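Local structure of bifunctional protein PutA (Bdellovibrio bacteriovorus, 5UR2) at residues Arg602-His607 with Pro958-Gln963; Ala783-Val788 with Ala896-Tyr901; Met664-Gln669 with Ile691-Gly696. The protein is a bifunctional flavoenzyme of proline catabolism that probably couples proline dehydrogenation to the NAD-dependent oxidation of L-glutamate gamma-semialdehyde to L-glutamate. All blocks are in the same frame, centred on the assembly; numbering follows the deposited sequence.

Contact 1. Residues Arg602-His607 with Pro958-Gln963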
loop_
_atom_site.group_PDB
_atom_site.type_symbol
_atom_site.label_atom_id
_atom_site.label_comp_id
_atom_site.label_asym_id
_atom_site.label_seq_id
_atom_site.Cartn_x
_atom_site.Cartn_y
_atom_site.Cartn_z
ATOM N N ARG B 602 -4.692 14.899 -10.763
ATOM C CA ARG B 602 -5.651 13.800 -10.773
ATOM C C ARG B 602 -5.126 12.599 -9.997
ATOM O O ARG B 602 -5.888 11.941 -9.285
ATOM C CB ARG B 602 -5.989 13.411 -12.216
ATOM C CG ARG B 602 -6.525 14.580 -13.006
ATOM C CD ARG B 602 -7.629 14.108 -13.911
ATOM N NE ARG B 602 -8.050 15.143 -14.845
ATOM C CZ ARG B 602 -8.940 16.092 -14.575
ATOM N NH1 ARG B 602 -9.504 16.179 -13.374
ATOM N NH2 ARG B 602 -9.267 16.966 -15.519
ATOM N N TYR B 603 -3.824 12.312 -10.106
ATOM C CA TYR B 603 -3.268 11.145 -9.425
ATOM C C TYR B 603 -3.284 11.324 -7.910
ATOM O O TYR B 603 -3.691 10.418 -7.172
ATOM C CB TYR B 603 -1.855 10.882 -9.921
ATOM C CG TYR B 603 -1.191 9.639 -9.361
ATOM C CD1 TYR B 603 -1.288 8.415 -10.024
ATOM C CD2 TYR B 603 -0.438 9.693 -8.186
ATOM C CE1 TYR B 603 -0.648 7.255 -9.524
ATOM C CE2 TYR B 603 0.192 8.557 -7.678
ATOM C CZ TYR B 603 0.088 7.341 -8.351
ATOM O OH TYR B 603 0.718 6.227 -7.847
ATOM N N TYR B 604 -2.848 12.482 -7.414
ATOM C CA TYR B 604 -2.847 12.633 -5.964
ATOM C C TYR B 604 -4.272 12.749 -5.447
ATOM O O TYR B 604 -4.563 12.274 -4.346
ATOM C CB TYR B 604 -1.983 13.830 -5.536
ATOM C CG TYR B 604 -0.517 13.632 -5.899
ATOM C CD1 TYR B 604 0.083 12.379 -5.777
ATOM C CD2 TYR B 604 0.244 14.680 -6.417
ATOM C CE1 TYR B 604 1.414 12.173 -6.118
ATOM C CE2 TYR B 604 1.577 14.492 -6.782
ATOM C CZ TYR B 604 2.155 13.229 -6.633
ATOM O OH TYR B 604 3.467 13.026 -6.988
ATOM N N ALA B 605 -5.180 13.341 -6.232
ATOM C CA ALA B 605 -6.576 13.362 -5.803
ATOM C C ALA B 605 -7.142 11.952 -5.763
ATOM O O ALA B 605 -7.811 11.567 -4.791
ATOM C CB ALA B 605 -7.420 14.271 -6.706
ATOM N N ARG B 606 -6.844 11.149 -6.787
ATOM C CA ARG B 606 -7.271 9.754 -6.775
ATOM C C ARG B 606 -6.680 9.010 -5.578
ATOM O O ARG B 606 -7.381 8.250 -4.907
ATOM C CB ARG B 606 -6.877 9.075 -8.088
ATOM C CG ARG B 606 -7.202 7.587 -8.171
ATOM C CD ARG B 606 -6.715 7.033 -9.529
ATOM N NE ARG B 606 -7.092 5.641 -9.735
ATOM C CZ ARG B 606 -6.478 4.616 -9.151
ATOM N NH1 ARG B 606 -5.462 4.826 -8.318
ATOM N NH2 ARG B 606 -6.888 3.383 -9.384
ATOM N N HIS B 607 -5.397 9.228 -5.286
ATOM C CA HIS B 607 -4.762 8.506 -4.182
ATOM C C HIS B 607 -5.379 8.888 -2.838
ATOM O O HIS B 607 -5.611 8.020 -1.987
ATOM C CB HIS B 607 -3.256 8.767 -4.176
ATOM C CG HIS B 607 -2.454 7.721 -3.465
ATOM N ND1 HIS B 607 -1.112 7.881 -3.175
ATOM C CD2 HIS B 607 -2.798 6.496 -2.993
ATOM C CE1 HIS B 607 -0.668 6.802 -2.556
ATOM N NE2 HIS B 607 -1.672 5.949 -2.430
ATOM N N PRO B 958 2.947 5.149 -5.805
ATOM C CA PRO B 958 2.042 4.846 -4.689
ATOM C C PRO B 958 2.614 5.088 -3.291
ATOM O O PRO B 958 1.895 4.855 -2.313
ATOM C CB PRO B 958 1.743 3.350 -4.906
ATOM C CG PRO B 958 3.009 2.821 -5.550
ATOM C CD PRO B 958 3.518 3.942 -6.419
ATOM N N ASP B 959 3.862 5.551 -3.139
ATOM C CA ASP B 959 4.380 5.912 -1.818
ATOM C C ASP B 959 4.435 7.416 -1.601
ATOM O O ASP B 959 4.673 7.852 -0.470
ATOM C CB ASP B 959 5.794 5.322 -1.585
ATOM C CG ASP B 959 5.806 3.787 -1.584
ATOM O OD1 ASP B 959 4.808 3.171 -1.131
ATOM O OD2 ASP B 959 6.790 3.197 -2.088
ATOM N N TYR B 960 4.217 8.221 -2.645
ATOM C CA TYR B 960 4.609 9.629 -2.573
ATOM C C TYR B 960 3.721 10.436 -1.625
ATOM O O TYR B 960 4.224 11.188 -0.781
ATOM C CB TYR B 960 4.593 10.255 -3.956
ATOM C CG TYR B 960 5.111 11.666 -3.942
ATOM C CD1 TYR B 960 6.469 11.919 -3.762
ATOM C CD2 TYR B 960 4.259 12.735 -4.092
ATOM C CE1 TYR B 960 6.970 13.207 -3.744
ATOM C CE2 TYR B 960 4.748 14.044 -4.083
ATOM C CZ TYR B 960 6.106 14.268 -3.903
ATOM O OH TYR B 960 6.603 15.544 -3.876
ATOM N N LEU B 961 2.400 10.309 -1.765
ATOM C CA LEU B 961 1.474 11.119 -0.979
ATOM C C LEU B 961 1.649 10.907 0.528
ATOM O O LEU B 961 1.466 11.854 1.311
ATOM C CB LEU B 961 0.037 10.801 -1.394
ATOM C CG LEU B 961 -1.045 11.726 -0.854
ATOM C CD1 LEU B 961 -0.704 13.174 -1.242
ATOM C CD2 LEU B 961 -2.418 11.293 -1.386
ATOM N N LYS B 962 2.014 9.690 0.949
ATOM C CA LYS B 962 2.191 9.387 2.370
ATOM C C LYS B 962 3.318 10.186 3.018
ATOM O O LYS B 962 3.305 10.381 4.245
ATOM C CB LYS B 962 2.455 7.891 2.556
ATOM C CG LYS B 962 1.267 6.996 2.154
ATOM C CD LYS B 962 1.671 5.536 2.225
ATOM C CE LYS B 962 0.532 4.631 1.862
ATOM N NZ LYS B 962 0.876 3.207 2.102
ATOM N N GLN B 963 4.296 10.642 2.235
ATOM C CA GLN B 963 5.374 11.470 2.783
ATOM C C GLN B 963 4.854 12.786 3.352
ATOM O O GLN B 963 5.538 13.417 4.167
ATOM C CB GLN B 963 6.412 11.759 1.698
ATOM C CG GLN B 963 7.260 10.564 1.274
ATOM C CD GLN B 963 8.317 10.234 2.305
ATOM O OE1 GLN B 963 8.081 9.450 3.222
ATOM N NE2 GLN B 963 9.474 10.885 2.197
HETATM O O HOH W 1 1.275 9.037 -3.915
#
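Y604 and Y960 press together at the buried end of the contact. The hydroxyl end of Y604 comes obliquely against the other ring, with OH 3.0 Å from CD2 of Y960 and CZ of Y604 close to the same carbon. The two planes lie at 27° but are slid apart, with centroids 5.3 Å from each other, so this is a near-parallel pair with very little overlap. Each hydroxyl has its own partner: Y604 OH bonds to the backbone N of G956, and Y960 OH bonds to Y964 OH. A654 on helix 646-657 lies against both rings, and T955 also touches both.

L961 continues the tight zone. Its CG is anti to the backbone N (chi1 -170°), which brings CD2 to 3.8 Å from the carbonyl O of Y604 and close to CB of H607; ND1 of H607 also lies against CB of L961. On the flank, Y603 brings its OH to 3.2 Å from P958 N; a proline nitrogen has no hydrogen to share, so this is simple contact at the ring edge.

The looser side is that of the partly exposed H607 and P958. No direct hydrogen bond joins the segments. Instead a single water is held between them, taking the N-H of L961 at 2.7 Å from its N and lying 2.8 Å from ND1 of H607. The carbonyl O of P958 meets the edge of the imidazole, 3.2 Å from CE1 of H607. Just beyond, D959 and K962 form reciprocal salt bridges with K962 and D959 of the second subunit.

Helix 587-611 is thus packed on the turn that leads into strand 965-973, with the side chain of Y960 about 7 Å from that of E746, the predicted active-site residue, at the subunit interface of an aldehyde dehydrogenase-type domain.

Contact 2. Residues Ala783-Val788 with Ala896-Tyr901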
loop_
_atom_site.group_PDB
_atom_site.type_symbol
_atom_site.label_atom_id
_atom_site.label_comp_id
_atom_site.label_asym_id
_atom_site.label_seq_id
_atom_site.Cartn_x
_atom_site.Cartn_y
_atom_site.Cartn_z
ATOM N N ALA B 783 20.331 12.580 -20.147
ATOM C CA ALA B 783 21.516 11.776 -20.429
ATOM C C ALA B 783 22.697 12.701 -20.720
ATOM O O ALA B 783 22.726 13.382 -21.751
ATOM C CB ALA B 783 21.254 10.823 -21.590
ATOM N N SER B 784 23.684 12.717 -19.819
ATOM C CA SER B 784 24.923 13.449 -20.038
ATOM C C SER B 784 26.106 12.533 -20.291
ATOM O O SER B 784 27.189 13.017 -20.656
ATOM C CB SER B 784 25.221 14.359 -18.832
ATOM O OG SER B 784 25.225 13.609 -17.618
ATOM N N ARG B 785 25.924 11.226 -20.122
ATOM C CA ARG B 785 26.969 10.237 -20.342
ATOM C C ARG B 785 26.415 9.172 -21.270
ATOM O O ARG B 785 25.305 8.675 -21.058
ATOM C CB ARG B 785 27.425 9.611 -19.019
ATOM C CG ARG B 785 28.105 10.588 -18.056
ATOM C CD ARG B 785 28.557 9.861 -16.810
ATOM N NE ARG B 785 27.445 9.206 -16.128
ATOM C CZ ARG B 785 27.545 8.071 -15.447
ATOM N NH1 ARG B 785 28.715 7.440 -15.362
ATOM N NH2 ARG B 785 26.469 7.555 -14.869
ATOM N N VAL B 786 27.164 8.846 -22.317
ATOM C CA VAL B 786 26.802 7.760 -23.215
ATOM C C VAL B 786 27.973 6.795 -23.223
ATOM O O VAL B 786 29.069 7.145 -23.673
ATOM C CB VAL B 786 26.455 8.261 -24.622
ATOM C CG1 VAL B 786 25.916 7.123 -25.483
ATOM C CG2 VAL B 786 25.408 9.378 -24.525
ATOM N N ILE B 787 27.744 5.592 -22.710
ATOM C CA ILE B 787 28.785 4.592 -22.500
ATOM C C ILE B 787 28.611 3.534 -23.580
ATOM O O ILE B 787 27.590 2.834 -23.613
ATOM C CB ILE B 787 28.711 3.989 -21.089
ATOM C CG1 ILE B 787 28.786 5.101 -20.032
ATOM C CG2 ILE B 787 29.823 3.000 -20.867
ATOM C CD1 ILE B 787 28.494 4.631 -18.604
ATOM N N VAL B 788 29.588 3.446 -24.485
ATOM C CA VAL B 788 29.462 2.710 -25.742
ATOM C C VAL B 788 30.516 1.612 -25.785
ATOM O O VAL B 788 31.716 1.888 -25.654
ATOM C CB VAL B 788 29.613 3.634 -26.968
ATOM C CG1 VAL B 788 29.350 2.854 -28.241
ATOM C CG2 VAL B 788 28.701 4.854 -26.880
ATOM N N ALA B 896 29.140 3.248 -15.289
ATOM C CA ALA B 896 27.814 3.810 -15.067
ATOM C C ALA B 896 27.545 4.007 -13.583
ATOM O O ALA B 896 26.886 4.977 -13.199
ATOM C CB ALA B 896 26.741 2.921 -15.702
ATOM N N ASN B 897 28.077 3.129 -12.740
ATOM C CA ASN B 897 27.837 3.153 -11.305
ATOM C C ASN B 897 28.821 4.029 -10.529
ATOM O O ASN B 897 28.716 4.103 -9.304
ATOM C CB ASN B 897 27.891 1.725 -10.755
ATOM C CG ASN B 897 26.668 0.920 -11.117
ATOM O OD1 ASN B 897 25.559 1.455 -11.252
ATOM N ND2 ASN B 897 26.860 -0.376 -11.299
ATOM N N SER B 898 29.744 4.709 -11.202
ATOM C CA SER B 898 30.884 5.331 -10.551
ATOM C C SER B 898 30.648 6.780 -10.126
ATOM O O SER B 898 31.599 7.430 -9.691
ATOM C CB SER B 898 32.097 5.263 -11.489
ATOM O OG SER B 898 31.917 6.128 -12.620
ATOM N N THR B 899 29.425 7.304 -10.221
ATOM C CA THR B 899 29.183 8.698 -9.877
ATOM C C THR B 899 28.581 8.831 -8.477
ATOM O O THR B 899 28.295 7.856 -7.782
ATOM C CB THR B 899 28.262 9.408 -10.892
ATOM O OG1 THR B 899 26.891 9.057 -10.651
ATOM C CG2 THR B 899 28.618 9.069 -12.337
ATOM N N GLU B 900 28.391 10.094 -8.080
ATOM C CA GLU B 900 27.680 10.483 -6.874
ATOM C C GLU B 900 26.183 10.219 -6.955
ATOM O O GLU B 900 25.511 10.226 -5.922
ATOM C CB GLU B 900 27.883 11.986 -6.648
ATOM C CG GLU B 900 28.868 12.392 -5.584
ATOM C CD GLU B 900 28.878 13.909 -5.379
ATOM O OE1 GLU B 900 28.365 14.653 -6.249
ATOM O OE2 GLU B 900 29.383 14.358 -4.330
ATOM N N TYR B 901 25.654 9.983 -8.147
ATOM C CA TYR B 901 24.231 10.070 -8.409
ATOM C C TYR B 901 23.647 8.716 -8.787
ATOM O O TYR B 901 24.357 7.792 -9.194
ATOM C CB TYR B 901 23.961 11.088 -9.526
ATOM C CG TYR B 901 24.361 12.504 -9.161
ATOM C CD1 TYR B 901 23.583 13.256 -8.276
ATOM C CD2 TYR B 901 25.494 13.102 -9.714
ATOM C CE1 TYR B 901 23.930 14.551 -7.944
ATOM C CE2 TYR B 901 25.853 14.405 -9.382
ATOM C CZ TYR B 901 25.073 15.122 -8.495
ATOM O OH TYR B 901 25.414 16.417 -8.169
#
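R785 reaches from its strand to the turn that follows helix 889-896, meeting A896 and T899 there. Its CB leaves the strand toward that turn, and the side chain packs on A752 of the neighbouring strand 751-755. CG stands beside the backbone N and CD continues the extended course. At chi3 (-58°) the chain bends, and this turns the guanidinium broadside to T899. NE is 4.0 Å from T899 CG2. CZ comes closer, 3.4 Å from the same methyl, which sits over the centre of one guanidinium face.

Across the contact the polar bonds come from the terminal nitrogens. NH2 donates to the carbonyl O of A896 over 3.1 Å, almost straight at 174°. That oxygen lies practically in the guanidinium plane, so the group offers its edge to the helix end and a face to the threonine methyl. A weak bond from NH2 to K750 O is added. NH1 donates to I895 O, an oxygen also bonded by the hydroxyl of S898. The positive group thus meets two carbonyls at the carboxy end of helix 889-896, where the helix dipole would probably favour it.

T899 is held in its turn by its other branch: OG1 accepts the N-H of Y901 at 2.9 Å from that N, an ST turn, leaving CG2 for the arginine. Two residues along the strand from R785, I787 adds an apolar touch, its CD1 lying 3.8 Å from CB of A896.

In this way side chains on one face of strand 783-789 hold the end of the helix that crosses over them. The arrangement belongs to the beta-alpha-beta crossover 880-886, 889-896, 901-908, whose two strands lie on either side of strands 783-789 and 751-755 in the parallel part of the sheet.

Contact 3. Residues Met664-Gln669 with Ile691-Gly696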
loop_
_atom_site.group_PDB
_atom_site.type_symbol
_atom_site.label_atom_id
_atom_site.label_comp_id
_atom_site.label_asym_id
_atom_site.label_seq_id
_atom_site.Cartn_x
_atom_site.Cartn_y
_atom_site.Cartn_z
ATOM N N MET B 664 4.327 28.428 -1.009
ATOM C CA MET B 664 5.146 28.062 -2.156
ATOM C C MET B 664 6.044 29.238 -2.531
ATOM O O MET B 664 5.584 30.382 -2.626
ATOM C CB MET B 664 4.294 27.605 -3.343
ATOM C CG MET B 664 3.291 28.620 -3.866
ATOM S SD MET B 664 2.630 28.037 -5.444
ATOM C CE MET B 664 1.016 28.773 -5.458
ATOM N N LYS B 665 7.336 28.941 -2.690
ATOM C CA LYS B 665 8.390 29.876 -3.061
ATOM C C LYS B 665 8.901 29.459 -4.433
ATOM O O LYS B 665 9.793 28.606 -4.539
ATOM C CB LYS B 665 9.518 29.843 -2.026
ATOM C CG LYS B 665 10.217 31.171 -1.802
ATOM C CD LYS B 665 10.879 31.700 -3.055
ATOM C CE LYS B 665 12.090 30.865 -3.432
ATOM N NZ LYS B 665 12.781 31.375 -4.655
ATOM N N PRO B 666 8.369 30.013 -5.510
ATOM C CA PRO B 666 8.785 29.580 -6.850
ATOM C C PRO B 666 10.170 30.103 -7.204
ATOM O O PRO B 666 10.683 31.054 -6.609
ATOM C CB PRO B 666 7.719 30.199 -7.762
ATOM C CG PRO B 666 7.353 31.496 -7.023
ATOM C CD PRO B 666 7.406 31.131 -5.547
ATOM N N ALA B 667 10.770 29.462 -8.201
ATOM C CA ALA B 667 12.058 29.902 -8.733
ATOM C C ALA B 667 11.940 31.263 -9.423
ATOM O O ALA B 667 10.972 31.527 -10.137
ATOM C CB ALA B 667 12.591 28.857 -9.718
ATOM N N GLU B 668 12.948 32.127 -9.230
ATOM C CA GLU B 668 12.893 33.468 -9.814
ATOM C C GLU B 668 12.836 33.420 -11.338
ATOM O O GLU B 668 12.379 34.383 -11.969
ATOM C CB GLU B 668 14.113 34.308 -9.387
ATOM C CG GLU B 668 15.433 33.546 -9.440
ATOM C CD GLU B 668 16.632 34.369 -8.992
ATOM O OE1 GLU B 668 16.641 34.771 -7.809
ATOM O OE2 GLU B 668 17.562 34.609 -9.812
ATOM N N GLN B 669 13.298 32.327 -11.942
ATOM C CA GLN B 669 13.284 32.221 -13.391
ATOM C C GLN B 669 11.903 31.904 -13.944
ATOM O O GLN B 669 11.640 32.192 -15.117
ATOM C CB GLN B 669 14.273 31.145 -13.837
ATOM C CG GLN B 669 15.716 31.447 -13.482
ATOM C CD GLN B 669 16.139 30.900 -12.113
ATOM O OE1 GLN B 669 15.302 30.548 -11.268
ATOM N NE2 GLN B 669 17.458 30.841 -11.890
ATOM N N ILE B 691 -3.160 27.896 0.520
ATOM C CA ILE B 691 -1.988 27.962 -0.341
ATOM C C ILE B 691 -1.572 29.425 -0.446
ATOM O O ILE B 691 -2.406 30.289 -0.729
ATOM C CB ILE B 691 -2.285 27.352 -1.729
ATOM C CG1 ILE B 691 -2.555 25.849 -1.582
ATOM C CG2 ILE B 691 -1.131 27.569 -2.687
ATOM C CD1 ILE B 691 -3.256 25.214 -2.755
ATOM N N ASN B 692 -0.302 29.715 -0.166
ATOM C CA ASN B 692 0.202 31.080 -0.224
ATOM C C ASN B 692 1.354 31.178 -1.213
ATOM O O ASN B 692 2.181 30.269 -1.316
ATOM C CB ASN B 692 0.638 31.569 1.159
ATOM C CG ASN B 692 -0.483 31.468 2.178
ATOM O OD1 ASN B 692 -1.282 32.392 2.334
ATOM N ND2 ASN B 692 -0.586 30.308 2.830
ATOM N N PHE B 693 1.395 32.296 -1.933
ATOM C CA PHE B 693 2.292 32.515 -3.061
ATOM C C PHE B 693 3.355 33.530 -2.654
ATOM O O PHE B 693 3.056 34.723 -2.500
ATOM C CB PHE B 693 1.502 33.015 -4.259
ATOM C CG PHE B 693 2.331 33.242 -5.490
ATOM C CD1 PHE B 693 2.942 32.181 -6.140
ATOM C CD2 PHE B 693 2.438 34.511 -6.040
ATOM C CE1 PHE B 693 3.664 32.388 -7.309
ATOM C CE2 PHE B 693 3.162 34.732 -7.205
ATOM C CZ PHE B 693 3.777 33.674 -7.839
ATOM N N LEU B 694 4.594 33.059 -2.499
ATOM C CA LEU B 694 5.675 33.831 -1.887
ATOM C C LEU B 694 6.871 33.905 -2.829
ATOM O O LEU B 694 7.908 33.276 -2.577
ATOM C CB LEU B 694 6.087 33.208 -0.550
ATOM C CG LEU B 694 7.082 34.032 0.284
ATOM C CD1 LEU B 694 6.408 35.256 0.887
ATOM C CD2 LEU B 694 7.723 33.192 1.363
ATOM N N PRO B 695 6.778 34.692 -3.900
ATOM C CA PRO B 695 7.948 34.882 -4.769
ATOM C C PRO B 695 9.068 35.630 -4.049
ATOM O O PRO B 695 8.837 36.400 -3.109
ATOM C CB PRO B 695 7.386 35.698 -5.941
ATOM C CG PRO B 695 6.212 36.411 -5.366
ATOM C CD PRO B 695 5.621 35.490 -4.349
ATOM N N GLY B 696 10.297 35.374 -4.472
ATOM C CA GLY B 696 11.432 36.035 -3.859
ATOM C C GLY B 696 12.707 35.234 -4.039
ATOM O O GLY B 696 12.755 34.268 -4.800
HETATM O O HOH W 2 10.368 33.720 -7.121
#
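M664 and F693 are paired in register on neighbouring parallel strands of a beta-alpha-beta unit, strand 661-665, helix 671-684 and strand 691-693, in the Rossmann-type part of the aldehyde dehydrogenase domain.

Backbone bonds come first. M664 N donates to N692 O at 2.8 Å, and L694 N returns to M664 O at 2.9 Å, so M664 bonds to the residues before and after F693, the regular parallel pattern.

Apolar contacts fill the face under the crossover helix. CG of M664 sits between the backbone N and the carbonyl carbon (chi1 59°), and the extended chain beyond it delivers CE to I691 CG2 at 3.7 Å and to F693 CD1 at 4.0 Å. The side chains of P666 and F693 cross at about a right angle, with P666 CG 3.8 Å from F693 CE1. M678 of helix 671-684 touches both M664 and F693.

Polar side-chain and water contacts take over where the strands end. A water donates to P666 O and accepts from G696 N, joining the two loops. K665, bent at chi2 and chi3, passes its CG along L694 O and curls back, so that NZ donates to G696 O and P666 O, 2.9 Å from each and above both carbonyl planes.

In the fold
After its N-terminal helices the chain forms the proline dehydrogenase barrel, then the aldehyde dehydrogenase part, which holds all three contacts. Helix 587-611 opens contact 1, which closes only some 350 residues later, just before strand 965-973. Inside that long loop contact 3 closes first, over a single crossover helix between adjacent parallel strands. Contact 2 follows in series, joining strand 783-789 of a second mixed sheet to the turn before strand 901-908. Contacts 2 and 3 are therefore both nested in contact 1 and do not cross. No two touch: nearest atoms are about 12 Å apart between contacts 1 and 3, and about 17 Å for the other pairs.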